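PDB 6TCV: endo-beta-N-acetylglucosaminidase F1 from Bacteroides thetaiotaomicron VPI-5482, which hydrolyses high-mannose N-glycans, probably cutting within the di-N-acetylglucosamine core as other endo-beta-N-acetylglucosaminidases do. Local coordinates for residues Val167-Val179 and Met393-Ser407. The protein carries 2 engineered substitutions. Residues are numbered along the deposited sequence; the frame is centred on the assembly and turned at random. Where two conformers were deposited one is given.
Sequences VMQGYLFFEVNDV and MIDGGYGWFMGFAPS. With MAN (alpha-D-mannopyranose), chain B; MAN (alpha-D-mannopyranose), chain C; NAG (2-acetamido-2-deoxy-beta-D-glucopyranose), chain D; MAN (alpha-D-mannopyranose), chain E.
Gln169 to Phe173 run alongside Trp400 to Phe404 as parallel strands, the first and last of a (beta/alpha)8-type barrel, and their pairing closes it. Six backbone hydrogen bonds, from Gln169 N to Gly399 O through to Ala405 N to Phe173 O, join the strands and the residues flanking them. Packing is tight on the face of Phe401 and Leu172, where Leu425 and Tyr426 of helix 421-426 touch Phe401. With CG between its backbone N and carbonyl carbon (chi1 51°), Phe401 lays its ring over Gly170, whose CA stands 3.7 Å from the ring centroid; a side chain on this glycine would collide with CE2. Leu172 CD1 lies 3.5 Å from Gly403 O, and a CB on that glycine would be tight against it. On the barrel-interior face, Gln169 CB sits over the six-membered ring of Trp400, 3.6 Å from its centroid, while Tyr171 CB approaches CE3. Replacing Trp400 by an alanine is likely to leave Gln169 CB without the ring it lies on and open a gap beside Tyr171 CB. Buried Met168 packs its SD 3.6 Å from Met393 CB; looser are exposed Ile394 and the Gln169 amide, whose OE1 reaches Gly399 O through a water while NE2 bonds Asp197. At the glycan end, Phe173 CB touches Phe404 CD2 at 3.4 Å, and the N-acetylglucosamine methyl C8 lies over one face of Phe173. Glu175, bent at chi2 (-93°), accepts O6 of the chain E mannose on OE1 at 2.7 Å; OE2 takes the beta-mannose O2 and, at 2.7 Å, O6 of the chain B mannose.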
loop_
_atom_site.group_PDB
_atom_site.type_symbol
_atom_site.label_atom_id
_atom_site.label_comp_id
_atom_site.label_asym_id
_atom_site.label_seq_id
_atom_site.Cartn_x
_atom_site.Cartn_y
_atom_site.Cartn_z
ATOM N N VAL A 167 9.945 -6.083 -11.584
ATOM C CA VAL A 167 8.773 -6.788 -12.077
ATOM C C VAL A 167 7.471 -6.061 -11.751
ATOM O O VAL A 167 7.344 -5.314 -10.781
ATOM C CB VAL A 167 8.784 -8.229 -11.572
ATOM C CG1 VAL A 167 10.060 -8.950 -12.147
ATOM C CG2 VAL A 167 8.671 -8.299 -10.123
ATOM N N MET A 168 6.427 -6.375 -12.487
ATOM C CA MET A 168 5.087 -5.936 -12.139
ATOM C C MET A 168 4.651 -6.666 -10.863
ATOM O O MET A 168 5.104 -7.788 -10.575
ATOM C CB MET A 168 4.102 -6.276 -13.264
ATOM C CG MET A 168 4.344 -5.433 -14.514
ATOM S SD MET A 168 2.938 -5.401 -15.617
ATOM C CE MET A 168 1.834 -4.343 -14.664
ATOM N N GLN A 169 3.768 -6.026 -10.096
ATOM C CA GLN A 169 3.278 -6.547 -8.817
ATOM C C GLN A 169 1.760 -6.607 -8.846
ATOM O O GLN A 169 1.091 -5.852 -9.565
ATOM C CB GLN A 169 3.767 -5.700 -7.667
ATOM C CG GLN A 169 5.293 -5.771 -7.538
ATOM C CD GLN A 169 5.789 -4.878 -6.457
ATOM O OE1 GLN A 169 6.072 -3.683 -6.667
ATOM N NE2 GLN A 169 5.879 -5.411 -5.266
ATOM N N GLY A 170 1.204 -7.502 -8.028
ATOM C CA GLY A 170 -0.226 -7.700 -7.951
ATOM C C GLY A 170 -0.898 -6.990 -6.780
ATOM O O GLY A 170 -0.338 -6.893 -5.690
ATOM N N TYR A 171 -2.118 -6.523 -7.007
ATOM C CA TYR A 171 -2.938 -5.776 -6.037
ATOM C C TYR A 171 -4.338 -6.363 -6.063
ATOM O O TYR A 171 -5.029 -6.252 -7.083
ATOM C CB TYR A 171 -2.926 -4.310 -6.454
ATOM C CG TYR A 171 -3.519 -3.331 -5.454
ATOM C CD1 TYR A 171 -4.877 -3.214 -5.257
ATOM C CD2 TYR A 171 -2.693 -2.494 -4.740
ATOM C CE1 TYR A 171 -5.407 -2.302 -4.335
ATOM C CE2 TYR A 171 -3.231 -1.557 -3.829
ATOM C CZ TYR A 171 -4.562 -1.504 -3.649
ATOM O OH TYR A 171 -5.134 -0.587 -2.765
ATOM N N LEU A 172 -4.779 -6.982 -4.962
ATOM C CA LEU A 172 -6.002 -7.769 -4.957
ATOM C C LEU A 172 -6.958 -7.304 -3.865
ATOM O O LEU A 172 -6.605 -7.324 -2.692
ATOM C CB LEU A 172 -5.646 -9.252 -4.711
ATOM C CG LEU A 172 -6.815 -10.220 -4.810
ATOM C CD1 LEU A 172 -7.382 -10.218 -6.209
ATOM C CD2 LEU A 172 -6.324 -11.630 -4.435
ATOM N N PHE A 173 -8.193 -7.030 -4.232
ATOM C CA PHE A 173 -9.243 -6.743 -3.257
ATOM C C PHE A 173 -10.052 -7.987 -2.958
ATOM O O PHE A 173 -10.534 -8.641 -3.878
ATOM C CB PHE A 173 -10.252 -5.724 -3.791
ATOM C CG PHE A 173 -9.766 -4.330 -4.025
ATOM C CD1 PHE A 173 -9.139 -3.981 -5.213
ATOM C CD2 PHE A 173 -10.079 -3.299 -3.115
ATOM C CE1 PHE A 173 -8.821 -2.661 -5.492
ATOM C CE2 PHE A 173 -9.690 -1.987 -3.390
ATOM C CZ PHE A 173 -9.050 -1.680 -4.582
ATOM N N PHE A 174 -10.249 -8.289 -1.669
ATOM C CA PHE A 174 -11.220 -9.293 -1.239
ATOM C C PHE A 174 -12.479 -8.627 -0.716
ATOM O O PHE A 174 -12.411 -7.721 0.129
ATOM C CB PHE A 174 -10.670 -10.132 -0.093
ATOM C CG PHE A 174 -9.667 -11.114 -0.526
ATOM C CD1 PHE A 174 -10.040 -12.307 -1.055
ATOM C CD2 PHE A 174 -8.309 -10.799 -0.490
ATOM C CE1 PHE A 174 -9.070 -13.226 -1.518
ATOM C CE2 PHE A 174 -7.350 -11.734 -0.968
ATOM C CZ PHE A 174 -7.740 -12.901 -1.460
ATOM N N GLU A 175 -13.640 -9.092 -1.196
ATOM C CA GLU A 175 -14.920 -8.726 -0.594
ATOM C C GLU A 175 -15.058 -9.574 0.663
ATOM O O GLU A 175 -15.535 -10.703 0.640
ATOM C CB GLU A 175 -16.054 -8.967 -1.572
ATOM C CG GLU A 175 -16.165 -7.968 -2.698
ATOM C CD GLU A 175 -17.095 -6.786 -2.451
ATOM O OE1 GLU A 175 -17.228 -6.349 -1.281
ATOM O OE2 GLU A 175 -17.696 -6.299 -3.419
ATOM N N VAL A 176 -14.568 -9.044 1.784
ATOM C CA VAL A 176 -14.480 -9.830 3.018
ATOM C C VAL A 176 -15.817 -10.109 3.648
ATOM O O VAL A 176 -15.889 -10.906 4.584
ATOM C CB VAL A 176 -13.473 -9.210 4.002
ATOM C CG1 VAL A 176 -12.086 -9.191 3.415
ATOM C CG2 VAL A 176 -13.898 -7.800 4.494
ATOM N N ASN A 177 -16.912 -9.491 3.177
ATOM C CA ASN A 177 -18.226 -9.932 3.577
ATOM C C ASN A 177 -18.403 -11.404 3.249
ATOM O O ASN A 177 -19.211 -12.119 3.886
ATOM C CB ASN A 177 -19.351 -9.100 2.991
ATOM C CG ASN A 177 -19.424 -7.743 3.558
ATOM O OD1 ASN A 177 -18.989 -7.470 4.674
ATOM N ND2 ASN A 177 -20.013 -6.850 2.799
ATOM N N ASP A 178 -17.728 -11.857 2.165
ATOM C CA ASP A 178 -17.984 -13.169 1.636
ATOM C C ASP A 178 -16.773 -14.098 1.600
ATOM O O ASP A 178 -16.945 -15.298 1.796
ATOM C CB ASP A 178 -18.487 -13.139 0.148
ATOM C CG ASP A 178 -19.751 -12.346 -0.066
ATOM O OD1 ASP A 178 -20.507 -12.208 0.879
ATOM O OD2 ASP A 178 -20.078 -12.148 -1.231
ATOM N N VAL A 179 -15.565 -13.586 1.433
ATOM C CA VAL A 179 -14.387 -14.393 1.105
ATOM C C VAL A 179 -13.280 -14.134 2.102
ATOM O O VAL A 179 -12.900 -12.984 2.379
ATOM C CB VAL A 179 -13.913 -14.131 -0.346
ATOM C CG1 VAL A 179 -12.673 -14.956 -0.694
ATOM C CG2 VAL A 179 -15.049 -14.501 -1.355
ATOM N N MET A 393 1.739 -4.163 -20.906
ATOM C CA MET A 393 1.891 -3.388 -19.673
ATOM C C MET A 393 3.352 -3.142 -19.334
ATOM O O MET A 393 3.713 -2.038 -18.895
ATOM C CB MET A 393 1.179 -4.069 -18.518
ATOM C CG MET A 393 -0.300 -4.147 -18.724
ATOM S SD MET A 393 -1.228 -4.690 -17.281
ATOM C CE MET A 393 -0.616 -6.349 -17.102
ATOM N N ILE A 394 4.212 -4.148 -19.539
ATOM C CA ILE A 394 5.642 -3.920 -19.347
ATOM C C ILE A 394 6.126 -2.826 -20.287
ATOM O O ILE A 394 6.872 -1.925 -19.894
ATOM C CB ILE A 394 6.447 -5.219 -19.528
ATOM C CG1 ILE A 394 6.229 -6.182 -18.381
ATOM C CG2 ILE A 394 7.927 -4.920 -19.737
ATOM C CD1 ILE A 394 6.760 -7.596 -18.697
ATOM N N ASP A 395 5.750 -2.914 -21.571
ATOM C CA ASP A 395 6.204 -1.912 -22.535
ATOM C C ASP A 395 5.732 -0.514 -22.148
ATOM O O ASP A 395 6.411 0.484 -22.445
ATOM C CB ASP A 395 5.684 -2.219 -23.942
ATOM C CG ASP A 395 6.261 -3.481 -24.550
ATOM O OD1 ASP A 395 7.275 -3.977 -24.042
ATOM O OD2 ASP A 395 5.699 -3.966 -25.570
ATOM N N GLY A 396 4.551 -0.416 -21.543
ATOM C CA GLY A 396 4.032 0.867 -21.101
ATOM C C GLY A 396 4.577 1.368 -19.784
ATOM O O GLY A 396 4.312 2.510 -19.410
ATOM N N GLY A 397 5.375 0.555 -19.105
ATOM C CA GLY A 397 5.975 0.951 -17.848
ATOM C C GLY A 397 5.070 0.868 -16.637
ATOM O O GLY A 397 5.394 1.462 -15.597
ATOM N N TYR A 398 3.979 0.109 -16.705
ATOM C CA TYR A 398 3.090 -0.033 -15.558
ATOM C C TYR A 398 3.693 -0.902 -14.469
ATOM O O TYR A 398 4.355 -1.905 -14.732
ATOM C CB TYR A 398 1.741 -0.626 -16.020
ATOM C CG TYR A 398 0.957 0.344 -16.872
ATOM C CD1 TYR A 398 0.209 1.365 -16.290
ATOM C CD2 TYR A 398 1.000 0.320 -18.260
ATOM C CE1 TYR A 398 -0.452 2.303 -17.042
ATOM C CE2 TYR A 398 0.357 1.290 -19.031
ATOM C CZ TYR A 398 -0.363 2.272 -18.425
ATOM O OH TYR A 398 -1.007 3.178 -19.175
ATOM N N GLY A 399 3.398 -0.535 -13.218
ATOM C CA GLY A 399 3.929 -1.261 -12.081
ATOM C C GLY A 399 3.024 -2.338 -11.514
ATOM O O GLY A 399 3.512 -3.231 -10.798
ATOM N N TRP A 400 1.716 -2.287 -11.784
ATOM C CA TRP A 400 0.722 -3.086 -11.046
ATOM C C TRP A 400 -0.325 -3.672 -11.973
ATOM O O TRP A 400 -0.704 -3.052 -12.982
ATOM C CB TRP A 400 0.023 -2.200 -9.949
ATOM C CG TRP A 400 1.013 -1.720 -8.942
ATOM C CD1 TRP A 400 1.811 -0.627 -9.003
ATOM C CD2 TRP A 400 1.380 -2.394 -7.716
ATOM N NE1 TRP A 400 2.680 -0.590 -7.926
ATOM C CE2 TRP A 400 2.413 -1.670 -7.128
ATOM C CE3 TRP A 400 0.908 -3.546 -7.073
ATOM C CZ2 TRP A 400 3.018 -2.057 -5.942
ATOM C CZ3 TRP A 400 1.504 -3.909 -5.886
ATOM C CH2 TRP A 400 2.516 -3.185 -5.343
ATOM N N PHE A 401 -0.852 -4.812 -11.568
ATOM C CA PHE A 401 -2.109 -5.329 -12.076
ATOM C C PHE A 401 -3.054 -5.515 -10.897
ATOM O O PHE A 401 -2.628 -5.979 -9.833
ATOM C CB PHE A 401 -1.934 -6.661 -12.884
ATOM C CG PHE A 401 -1.158 -7.718 -12.169
ATOM C CD1 PHE A 401 0.221 -7.770 -12.248
ATOM C CD2 PHE A 401 -1.805 -8.698 -11.428
ATOM C CE1 PHE A 401 0.929 -8.731 -11.560
ATOM C CE2 PHE A 401 -1.092 -9.682 -10.768
ATOM C CZ PHE A 401 0.270 -9.697 -10.821
ATOM N N MET A 402 -4.318 -5.150 -11.082
ATOM C CA MET A 402 -5.311 -5.164 -9.998
ATOM C C MET A 402 -6.373 -6.201 -10.310
ATOM O O MET A 402 -6.767 -6.378 -11.473
ATOM C CB MET A 402 -5.873 -3.787 -9.769
ATOM C CG MET A 402 -6.909 -3.676 -8.651
ATOM S SD MET A 402 -8.627 -4.039 -9.140
ATOM C CE MET A 402 -9.229 -2.334 -9.299
ATOM N N GLY A 403 -6.827 -6.867 -9.250
ATOM C CA GLY A 403 -7.957 -7.775 -9.305
ATOM C C GLY A 403 -8.891 -7.503 -8.143
ATOM O O GLY A 403 -8.490 -6.973 -7.104
ATOM N N PHE A 404 -10.165 -7.793 -8.363
ATOM C CA PHE A 404 -11.256 -7.507 -7.416
ATOM C C PHE A 404 -12.225 -8.650 -7.261
ATOM O O PHE A 404 -12.783 -9.118 -8.262
ATOM C CB PHE A 404 -11.953 -6.222 -7.858
ATOM C CG PHE A 404 -13.055 -5.752 -6.948
ATOM C CD1 PHE A 404 -14.365 -6.215 -7.142
ATOM C CD2 PHE A 404 -12.830 -4.891 -5.891
ATOM C CE1 PHE A 404 -15.374 -5.824 -6.309
ATOM C CE2 PHE A 404 -13.843 -4.516 -5.051
ATOM C CZ PHE A 404 -15.139 -4.973 -5.221
ATOM N N ALA A 405 -12.457 -9.094 -6.032
ATOM C CA ALA A 405 -13.535 -9.993 -5.615
ATOM C C ALA A 405 -13.346 -11.393 -6.195
ATOM O O ALA A 405 -14.327 -11.968 -6.669
ATOM C CB ALA A 405 -14.897 -9.397 -5.942
ATOM N N PRO A 406 -12.196 -12.023 -6.084
ATOM C CA PRO A 406 -12.123 -13.444 -6.428
ATOM C C PRO A 406 -12.861 -14.256 -5.375
ATOM O O PRO A 406 -12.901 -13.892 -4.199
ATOM C CB PRO A 406 -10.633 -13.733 -6.336
ATOM C CG PRO A 406 -10.184 -12.855 -5.245
ATOM C CD PRO A 406 -10.968 -11.553 -5.421
ATOM N N SER A 407 -13.416 -15.402 -5.752
ATOM C CA SER A 407 -13.986 -16.329 -4.774
ATOM C C SER A 407 -13.696 -17.756 -5.219
ATOM O O SER A 407 -13.636 -18.038 -6.429
ATOM C CB SER A 407 -15.508 -16.178 -4.638
ATOM O OG SER A 407 -16.140 -16.409 -5.882
HETATM C C1 MAN B . -22.492 -7.586 -4.758
HETATM C C2 MAN B . -23.287 -8.547 -3.890
HETATM C C3 MAN B . -22.481 -8.870 -2.629
HETATM C C4 MAN B . -21.121 -9.416 -3.061
HETATM C C5 MAN B . -20.370 -8.464 -3.991
HETATM C C6 MAN B . -19.091 -9.040 -4.592
HETATM O O2 MAN B . -23.495 -9.796 -4.555
HETATM O O3 MAN B . -23.171 -9.780 -1.775
HETATM O O4 MAN B . -20.245 -9.605 -1.948
HETATM O O5 MAN B . -21.229 -8.132 -5.105
HETATM O O6 MAN B . -18.390 -8.057 -5.353
HETATM C C1 MAN C . -22.199 -4.547 5.171
HETATM C C2 MAN C . -22.057 -5.975 5.684
HETATM C C3 MAN C . -22.808 -6.947 4.778
HETATM C C4 MAN C . -24.252 -6.500 4.615
HETATM C C5 MAN C . -24.244 -5.080 4.062
HETATM C C6 MAN C . -25.625 -4.499 3.923
HETATM O O2 MAN C . -22.545 -6.024 7.033
HETATM O O3 MAN C . -22.705 -8.247 5.331
HETATM O O4 MAN C . -24.938 -7.341 3.691
HETATM O O5 MAN C . -23.558 -4.227 4.985
HETATM O O6 MAN C . -25.557 -3.224 3.247
HETATM C C1 NAG D . -16.945 -0.533 -7.691
HETATM C C2 NAG D . -16.460 -0.666 -6.259
HETATM C C3 NAG D . -17.284 -1.629 -5.402
HETATM C C4 NAG D . -18.281 -2.383 -6.261
HETATM C C5 NAG D . -17.557 -2.899 -7.490
HETATM C C6 NAG D . -18.398 -3.813 -8.371
HETATM C C7 NAG D . -14.128 -0.394 -5.517
HETATM C C8 NAG D . -12.707 -0.893 -5.693
HETATM N N2 NAG D . -15.051 -1.021 -6.240
HETATM O O3 NAG D . -17.979 -0.892 -4.392
HETATM O O4 NAG D . -18.764 -3.497 -5.491
HETATM O O5 NAG D . -17.153 -1.799 -8.329
HETATM O O6 NAG D . -17.707 -4.137 -9.534
HETATM O O7 NAG D . -14.419 0.546 -4.767
HETATM C C1 MAN E . -21.677 -3.233 1.891
HETATM C C2 MAN E . -21.516 -3.087 3.398
HETATM C C3 MAN E . -20.277 -2.252 3.675
HETATM C C4 MAN E . -19.045 -2.827 2.987
HETATM C C5 MAN E . -19.301 -3.052 1.499
HETATM C C6 MAN E . -18.206 -3.856 0.827
HETATM O O2 MAN E . -21.448 -4.413 3.968
HETATM O O3 MAN E . -20.032 -2.232 5.082
HETATM O O4 MAN E . -17.971 -1.893 3.067
HETATM O O5 MAN E . -20.518 -3.819 1.330
HETATM O O6 MAN E . -18.544 -4.088 -0.555
HETATM O O HOH W 1 5.745 -2.567 -9.188
HETATM O O HOH W 2 -13.769 -11.578 -2.784
#